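Local coordinates for glycosyl hydrolases family 31 family protein (PDB 6DRU), which releases alpha-xylose from the non-reducing terminal glucose of xyloglucan oligosaccharides, as an alpha-xylosidase of glycoside hydrolase family 31, at residues Pro225-Tyr228 against Asp229-Gln232; Gly450-Ala454 against Thr455-Glu459; Cys570-Pro574 against Trp575-Ala579. All blocks are in the same frame, centred on the assembly; numbering follows the deposited sequence.

All three contacts are local, partly buried and separate, with centres 33 to 43 Å apart. Contact 1 starts helix 228-239, where the chain leaves strand 216-222, and contact 2 ends helix 439-455. The two treat opposite helix ends: a carboxylate accepts the N-H and hydroxyl of a threonine in the first, while in the second the main acceptors are helix carbonyls. Contact 3 has no helix or strand of its own, and turns a loop with a beta turn, a tryptophan face and a water. It lies about 30 Å from the chain's centre, against 19 Å for contact 1 and 23 Å for contact 2, where Asn453 carries an N-glycan. Contacts 2 and 3 share the TIM-barrel domain.

Contact 1. Residues Pro225-Tyr228 against Asp229-Gln232; sequences PGDY and DTLQ
Asp227 and Thr230 meet through a single carboxylate oxygen. Asp227 OD1 accepts the backbone amide of Thr230, with N at 3.0 Å, and also its hydroxyl, with Thr230 OG1 at 2.6 Å. The two donors reach OD1 from the same face of the carboxylate, the amide nearly end-on to the C-O bond and the hydroxyl from 45° out of the plane. With chi1 at -171°, Asp227 swings its carboxylate away from its own backbone N and over the first turn of the helix. This is an N-cap: Asp227 sits just before helix 228-239 and satisfies an amide that has no preceding turn to bond to, and its negative charge would probably interact favourably with the helix dipole. The regular bonding of that helix is already established in the bond from Gln232 N to Tyr228 O, 3.1 Å. Beside it, Tyr228 and Leu231 run side by side in the same direction, with Tyr228 CD2 4.1 Å from Leu231 CD1, and both pack on Met182 of strand 176-183. Further out, Tyr228 OH is hydrogen-bonded to Glu622 and the ring meets Tyr618 edge-to-face. Asp229 forms a salt bridge with Arg615, and Gln232 NE2 bonds to the carbonyl of Ala507.

Contact 2. Residues Gly450-Ala454 against Thr455-Glu459; sequences GFRNA and TDTKE. With NAG (2-acetamido-2-deoxy-beta-D-glucopyranose), chain M.
Arg452 and Thr457 are joined by a backbone bond at the end of helix 439-455: Thr457 N lies 3.1 Å from Arg452 O, in the plane of the carbonyl and on a lone pair. Asp456, between helix and loop, is the first residue to leave helical backbone angles and has positive phi, and the bond has the 6→1 spacing seen in a Schellman motif. The preceding carbonyl, Phe451 O, takes an ordinary helical i to i+4 bond from Thr455 N at 3.2 Å. A second set of polar contacts involves hydroxyls. Thr455 OG1 sits between its own N and carbonyl carbon (chi1 62°), a torsion that brings it within 3.1 Å of Phe451 O, and it is also hydrogen-bonded to Thr457 OG1. That second hydroxyl lies near the plane of the Arg452 guanidinium, at its edge, and takes a straight but weak bond from Arg452 NH1, 3.4 Å long. In packing, Arg452, bent at chi2, crosses Thr457 at about a right angle, and one face of its guanidinium receives the Lys458 carbonyl and Glu459 CA, the latter 3.6 Å from Arg452 NE. Stronger partners of the guanidinium lie outside: a salt bridge to Glu448 and bonds to the carbonyls of Ser461 and Ala462. Covalently, Asn453 ND2 bears an N-acetylglucosamine through C1, in an Asn-Ala-Thr sequon, and the sugar's acetyl methyl C8 approaches Asp456 OD1 at 3.5 Å. Arg452 thus accepts a bond from the departing chain through its carbonyl, and its guanidinium bonds to the loop that leads to strand 467-469, while the next residue, Asn453, carries the glycan, whose acetyl methyl lies by Asp456.

Contact 3. Residues Cys570-Pro574 against Trp575-Ala579; sequences CANEP and WSYGA
Trp575 receives both preceding residues on one face of its indole. Glu573 CB stands over the five-membered ring, 3.7 Å from its centroid and 23° off the normal, and Pro574 CD over the six-membered ring at 4.2 Å; both are CH-pi contacts. The proline also lies alongside the indole, its CG 3.6 Å from Trp575 CE3. A chi1 of 49° places the indole between the tryptophan's own N and carbonyl carbon and folds it back over these two residues. The Tyr577 ring is met differently, at its edge: the Glu573 carbonyl oxygen lies near the ring plane, 3.4 Å from Tyr577 CD1. Outside the loop, Arg275 adds a cation-pi interaction to the indole, while Tyr541 stacks with the Tyr577 ring, whose hydroxyl is hydrogen-bonded to Arg560. Trp575 is the third residue of a type I beta turn from Glu573 to Ser576, closed by Ser576 N donating to Glu573 O at 2.9 Å. Ser576 OG accepts a weak bond from Glu573 N and touches Ala571 CB at 3.4 Å. Bent at chi2, Glu573 returns OE1 to the amide of Asn572, a bond of 3.2 Å, and Tyr259 is a further partner of the same oxygen. One water joins the later part of the loop, accepting from Tyr577 N at 2.7 Å and donating to the carbonyls of Pro574 and Gly578. The loop, which runs from barrel strand 554-555 to helix 582-594 and is tied at Cys570 by a disulfide to Cys562, thus lacks regular secondary structure: the indole rests on CH-pi contacts, a carboxylate and a water take up backbone groups, and a serine hydroxyl does so weakly.

Contact 1. Residues Pro225-Tyr228 against Asp229-Gln232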
loop_
_atom_site.group_PDB
_atom_site.type_symbol
_atom_site.label_atom_id
_atom_site.label_comp_id
_atom_site.label_asym_id
_atom_site.label_seq_id
_atom_site.Cartn_x
_atom_site.Cartn_y
_atom_site.Cartn_z
ATOM N N PRO A 225 -18.749 42.008 1.307
ATOM C CA PRO A 225 -19.429 41.323 2.414
ATOM C C PRO A 225 -20.928 41.586 2.418
ATOM O O PRO A 225 -21.400 42.647 1.999
ATOM C CB PRO A 225 -18.752 41.902 3.661
ATOM C CG PRO A 225 -18.144 43.184 3.213
ATOM C CD PRO A 225 -17.752 42.980 1.785
ATOM N N GLY A 226 -21.677 40.592 2.898
ATOM C CA GLY A 226 -23.122 40.622 2.863
ATOM C C GLY A 226 -23.736 40.339 1.510
ATOM O O GLY A 226 -24.952 40.124 1.433
ATOM N N ASP A 227 -22.938 40.315 0.447
ATOM C CA ASP A 227 -23.450 40.179 -0.914
ATOM C C ASP A 227 -23.297 38.728 -1.372
ATOM O O ASP A 227 -22.439 38.374 -2.183
ATOM C CB ASP A 227 -22.727 41.157 -1.839
ATOM C CG ASP A 227 -23.350 41.237 -3.215
ATOM O OD1 ASP A 227 -23.849 40.204 -3.710
ATOM O OD2 ASP A 227 -23.338 42.340 -3.803
ATOM N N TYR A 228 -24.170 37.878 -0.825
ATOM C CA TYR A 228 -24.129 36.454 -1.131
ATOM C C TYR A 228 -24.729 36.122 -2.489
ATOM O O TYR A 228 -24.384 35.085 -3.065
ATOM C CB TYR A 228 -24.860 35.661 -0.046
ATOM C CG TYR A 228 -24.200 35.741 1.310
ATOM C CD1 TYR A 228 -24.566 36.718 2.227
ATOM C CD2 TYR A 228 -23.202 34.845 1.669
ATOM C CE1 TYR A 228 -23.959 36.798 3.466
ATOM C CE2 TYR A 228 -22.591 34.915 2.906
ATOM C CZ TYR A 228 -22.972 35.895 3.800
ATOM O OH TYR A 228 -22.366 35.968 5.033
ATOM N N ASP A 229 -25.616 36.972 -3.009
ATOM C CA ASP A 229 -26.184 36.724 -4.328
ATOM C C ASP A 229 -25.112 36.765 -5.406
ATOM O O ASP A 229 -25.212 36.053 -6.412
ATOM C CB ASP A 229 -27.288 37.739 -4.625
ATOM C CG ASP A 229 -28.521 37.524 -3.769
ATOM O OD1 ASP A 229 -28.836 36.351 -3.471
ATOM O OD2 ASP A 229 -29.172 38.522 -3.392
ATOM N N THR A 230 -24.078 37.587 -5.213
ATOM C CA THR A 230 -22.977 37.623 -6.168
ATOM C C THR A 230 -22.119 36.370 -6.060
ATOM O O THR A 230 -21.686 35.819 -7.079
ATOM C CB THR A 230 -22.130 38.875 -5.954
ATOM O OG1 THR A 230 -22.940 40.039 -6.158
ATOM C CG2 THR A 230 -20.963 38.905 -6.928
ATOM N N LEU A 231 -21.859 35.907 -4.834
ATOM C CA LEU A 231 -21.114 34.665 -4.649
ATOM C C LEU A 231 -21.779 33.512 -5.391
ATOM O O LEU A 231 -21.113 32.745 -6.097
ATOM C CB LEU A 231 -20.983 34.344 -3.160
ATOM C CG LEU A 231 -19.943 35.138 -2.372
ATOM C CD1 LEU A 231 -19.978 34.749 -0.903
ATOM C CD2 LEU A 231 -18.555 34.908 -2.949
ATOM N N GLN A 232 -23.101 33.381 -5.255
ATOM C CA GLN A 232 -23.817 32.341 -5.985
ATOM C C GLN A 232 -23.809 32.602 -7.485
ATOM O O GLN A 232 -23.854 31.654 -8.277
ATOM C CB GLN A 232 -25.252 32.224 -5.472
ATOM C CG GLN A 232 -25.358 31.636 -4.077
ATOM C CD GLN A 232 -24.829 30.217 -4.005
ATOM O OE1 GLN A 232 -25.112 29.392 -4.876
ATOM N NE2 GLN A 232 -24.057 29.924 -2.966
#

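Contact 2. Residues Gly450-Ala454 against Thr455-Glu459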
loop_
_atom_site.group_PDB
_atom_site.type_symbol
_atom_site.label_atom_id
_atom_site.label_comp_id
_atom_site.label_asym_id
_atom_site.label_seq_id
_atom_site.Cartn_x
_atom_site.Cartn_y
_atom_site.Cartn_z
ATOM N N GLY A 450 -29.276 11.437 -22.434
ATOM C CA GLY A 450 -30.400 10.802 -23.106
ATOM C C GLY A 450 -31.547 11.758 -23.365
ATOM O O GLY A 450 -32.134 11.756 -24.450
ATOM N N PHE A 451 -31.894 12.576 -22.368
ATOM C CA PHE A 451 -32.920 13.595 -22.558
ATOM C C PHE A 451 -32.562 14.521 -23.713
ATOM O O PHE A 451 -33.350 14.706 -24.647
ATOM C CB PHE A 451 -33.104 14.400 -21.271
ATOM C CG PHE A 451 -33.961 13.721 -20.239
ATOM C CD1 PHE A 451 -34.768 12.650 -20.579
ATOM C CD2 PHE A 451 -33.958 14.161 -18.924
ATOM C CE1 PHE A 451 -35.556 12.027 -19.626
ATOM C CE2 PHE A 451 -34.743 13.545 -17.968
ATOM C CZ PHE A 451 -35.543 12.477 -18.320
ATOM N N ARG A 452 -31.364 15.111 -23.664
ATOM C CA ARG A 452 -30.971 16.081 -24.679
ATOM C C ARG A 452 -30.825 15.440 -26.053
ATOM O O ARG A 452 -30.995 16.119 -27.072
ATOM C CB ARG A 452 -29.666 16.761 -24.266
ATOM C CG ARG A 452 -29.762 17.537 -22.963
ATOM C CD ARG A 452 -30.781 18.653 -23.065
ATOM N NE ARG A 452 -30.836 19.457 -21.849
ATOM C CZ ARG A 452 -31.643 20.499 -21.682
ATOM N NH1 ARG A 452 -32.466 20.864 -22.656
ATOM N NH2 ARG A 452 -31.627 21.177 -20.543
ATOM N N ASN A 453 -30.530 14.138 -26.106
ATOM C CA ASN A 453 -30.389 13.464 -27.393
ATOM C C ASN A 453 -31.745 13.228 -28.045
ATOM O O ASN A 453 -31.890 13.381 -29.263
ATOM C CB ASN A 453 -29.646 12.138 -27.216
ATOM C CG ASN A 453 -29.381 11.429 -28.536
ATOM O OD1 ASN A 453 -29.926 10.356 -28.793
ATOM N ND2 ASN A 453 -28.536 12.022 -29.374
ATOM N N ALA A 454 -32.748 12.851 -27.251
ATOM C CA ALA A 454 -34.067 12.576 -27.809
ATOM C C ALA A 454 -34.741 13.848 -28.311
ATOM O O ALA A 454 -35.413 13.831 -29.349
ATOM C CB ALA A 454 -34.942 11.881 -26.765
ATOM N N THR A 455 -34.572 14.957 -27.598
ATOM C CA THR A 455 -35.250 16.205 -27.927
ATOM C C THR A 455 -34.448 17.107 -28.855
ATOM O O THR A 455 -34.942 18.177 -29.226
ATOM C CB THR A 455 -35.595 16.974 -26.645
ATOM O OG1 THR A 455 -34.391 17.315 -25.948
ATOM C CG2 THR A 455 -36.480 16.127 -25.738
ATOM N N ASP A 456 -33.237 16.702 -29.240
ATOM C CA ASP A 456 -32.355 17.522 -30.072
ATOM C C ASP A 456 -32.154 18.902 -29.446
ATOM O O ASP A 456 -32.292 19.938 -30.101
ATOM C CB ASP A 456 -32.903 17.656 -31.494
ATOM C CG ASP A 456 -31.854 18.131 -32.479
ATOM O OD1 ASP A 456 -30.689 18.305 -32.063
ATOM O OD2 ASP A 456 -32.205 18.378 -33.654
ATOM N N THR A 457 -31.825 18.914 -28.159
ATOM C CA THR A 457 -31.650 20.158 -27.425
ATOM C C THR A 457 -30.280 20.198 -26.763
ATOM O O THR A 457 -29.703 19.161 -26.427
ATOM C CB THR A 457 -32.740 20.338 -26.358
ATOM O OG1 THR A 457 -32.806 19.166 -25.538
ATOM C CG2 THR A 457 -34.092 20.561 -27.014
ATOM N N LYS A 458 -29.766 21.411 -26.586
ATOM C CA LYS A 458 -28.496 21.598 -25.904
ATOM C C LYS A 458 -28.702 21.651 -24.396
ATOM O O LYS A 458 -29.732 22.119 -23.903
ATOM C CB LYS A 458 -27.812 22.882 -26.374
ATOM C CG LYS A 458 -27.048 22.747 -27.679
ATOM C CD LYS A 458 -25.705 22.069 -27.448
ATOM C CE LYS A 458 -24.820 22.149 -28.680
ATOM N NZ LYS A 458 -23.410 21.790 -28.360
ATOM N N GLU A 459 -27.711 21.150 -23.664
ATOM C CA GLU A 459 -27.759 21.217 -22.211
ATOM C C GLU A 459 -27.772 22.674 -21.766
ATOM O O GLU A 459 -27.096 23.526 -22.351
ATOM C CB GLU A 459 -26.568 20.469 -21.607
ATOM C CG GLU A 459 -26.500 20.510 -20.088
ATOM C CD GLU A 459 -25.275 19.804 -19.537
ATOM O OE1 GLU A 459 -24.182 20.409 -19.545
ATOM O OE2 GLU A 459 -25.405 18.639 -19.103
HETATM C C1 NAG M . -28.293 11.274 -30.625
HETATM C C2 NAG M . -27.927 11.937 -31.940
HETATM C C3 NAG M . -28.191 11.082 -33.130
HETATM C C4 NAG M . -27.681 9.674 -32.920
HETATM C C5 NAG M . -28.194 9.133 -31.606
HETATM C C6 NAG M . -27.661 7.735 -31.390
HETATM C C7 NAG M . -29.992 13.379 -32.152
HETATM C C8 NAG M . -30.547 14.781 -32.275
HETATM N N2 NAG M . -28.580 13.202 -32.061
HETATM O O3 NAG M . -27.598 11.669 -34.265
HETATM O O4 NAG M . -28.126 8.851 -33.972
HETATM O O5 NAG M . -27.754 9.975 -30.570
HETATM O O6 NAG M . -28.079 7.264 -30.129
HETATM O O7 NAG M . -30.767 12.440 -32.134
#

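Contact 3. Residues Cys570-Pro574 against Trp575-Ala579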
loop_
_atom_site.group_PDB
_atom_site.type_symbol
_atom_site.label_atom_id
_atom_site.label_comp_id
_atom_site.label_asym_id
_atom_site.label_seq_id
_atom_site.Cartn_x
_atom_site.Cartn_y
_atom_site.Cartn_z
ATOM N N CYS A 570 -49.713 0.400 2.212
ATOM C CA CYS A 570 -50.607 1.416 2.752
ATOM C C CYS A 570 -50.601 2.660 1.868
ATOM O O CYS A 570 -49.633 2.942 1.155
ATOM C CB CYS A 570 -50.209 1.783 4.182
ATOM S SG CYS A 570 -50.420 0.448 5.395
ATOM N N ALA A 571 -51.701 3.406 1.918
ATOM C CA ALA A 571 -51.932 4.498 0.986
ATOM C C ALA A 571 -51.216 5.776 1.423
ATOM O O ALA A 571 -50.798 5.933 2.574
ATOM C CB ALA A 571 -53.430 4.769 0.842
ATOM N N ASN A 572 -51.081 6.701 0.461
ATOM C CA ASN A 572 -50.465 8.004 0.704
ATOM C C ASN A 572 -51.108 9.078 -0.169
ATOM O O ASN A 572 -50.435 10.026 -0.588
ATOM C CB ASN A 572 -48.946 7.938 0.455
ATOM C CG ASN A 572 -48.215 9.192 0.912
ATOM O OD1 ASN A 572 -48.213 9.529 2.095
ATOM N ND2 ASN A 572 -47.588 9.886 -0.031
ATOM N N GLU A 573 -52.396 8.944 -0.449
ATOM C CA GLU A 573 -53.128 9.838 -1.330
ATOM C C GLU A 573 -53.763 10.967 -0.530
ATOM O O GLU A 573 -53.961 10.847 0.683
ATOM C CB GLU A 573 -54.200 9.056 -2.091
ATOM C CG GLU A 573 -53.660 8.108 -3.164
ATOM C CD GLU A 573 -52.905 6.920 -2.587
ATOM O OE1 GLU A 573 -51.659 6.909 -2.663
ATOM O OE2 GLU A 573 -53.558 6.004 -2.042
ATOM N N PRO A 574 -54.087 12.093 -1.178
ATOM C CA PRO A 574 -54.656 13.230 -0.435
ATOM C C PRO A 574 -55.974 12.920 0.261
ATOM O O PRO A 574 -56.391 13.704 1.124
ATOM C CB PRO A 574 -54.837 14.307 -1.517
ATOM C CG PRO A 574 -54.765 13.581 -2.817
ATOM C CD PRO A 574 -53.847 12.428 -2.592
ATOM N N TRP A 575 -56.635 11.815 -0.075
ATOM C CA TRP A 575 -57.869 11.404 0.579
ATOM C C TRP A 575 -57.661 10.259 1.563
ATOM O O TRP A 575 -58.642 9.678 2.036
ATOM C CB TRP A 575 -58.906 11.001 -0.470
ATOM C CG TRP A 575 -58.360 10.053 -1.480
ATOM C CD1 TRP A 575 -58.272 8.697 -1.370
ATOM C CD2 TRP A 575 -57.823 10.388 -2.765
ATOM N NE1 TRP A 575 -57.709 8.166 -2.505
ATOM C CE2 TRP A 575 -57.427 9.183 -3.379
ATOM C CE3 TRP A 575 -57.640 11.589 -3.456
ATOM C CZ2 TRP A 575 -56.857 9.145 -4.650
ATOM C CZ3 TRP A 575 -57.076 11.550 -4.719
ATOM C CH2 TRP A 575 -56.691 10.336 -5.303
ATOM N N SER A 576 -56.414 9.920 1.878
ATOM C CA SER A 576 -56.105 8.760 2.702
ATOM C C SER A 576 -55.764 9.122 4.142
ATOM O O SER A 576 -55.306 8.254 4.893
ATOM C CB SER A 576 -54.954 7.968 2.076
ATOM O OG SER A 576 -55.244 7.621 0.733
ATOM N N TYR A 577 -55.979 10.372 4.549
ATOM C CA TYR A 577 -55.561 10.842 5.866
ATOM C C TYR A 577 -56.739 11.339 6.695
ATOM O O TYR A 577 -56.588 12.237 7.525
ATOM C CB TYR A 577 -54.500 11.933 5.732
ATOM C CG TYR A 577 -53.175 11.413 5.229
ATOM C CD1 TYR A 577 -52.947 11.237 3.871
ATOM C CD2 TYR A 577 -52.157 11.087 6.114
ATOM C CE1 TYR A 577 -51.740 10.755 3.408
ATOM C CE2 TYR A 577 -50.947 10.606 5.661
ATOM C CZ TYR A 577 -50.743 10.441 4.307
ATOM O OH TYR A 577 -49.538 9.961 3.852
ATOM N N GLY A 578 -57.910 10.763 6.488
ATOM C CA GLY A 578 -59.085 11.167 7.231
ATOM C C GLY A 578 -59.943 12.146 6.453
ATOM O O GLY A 578 -59.449 12.978 5.683
ATOM N N ALA A 579 -61.258 12.048 6.656
ATOM C CA ALA A 579 -62.185 12.907 5.927
ATOM C C ALA A 579 -61.983 14.376 6.273
ATOM O O ALA A 579 -62.148 15.243 5.407
ATOM C CB ALA A 579 -63.627 12.487 6.212
HETATM O O HOH W 1 -57.204 12.662 3.665
#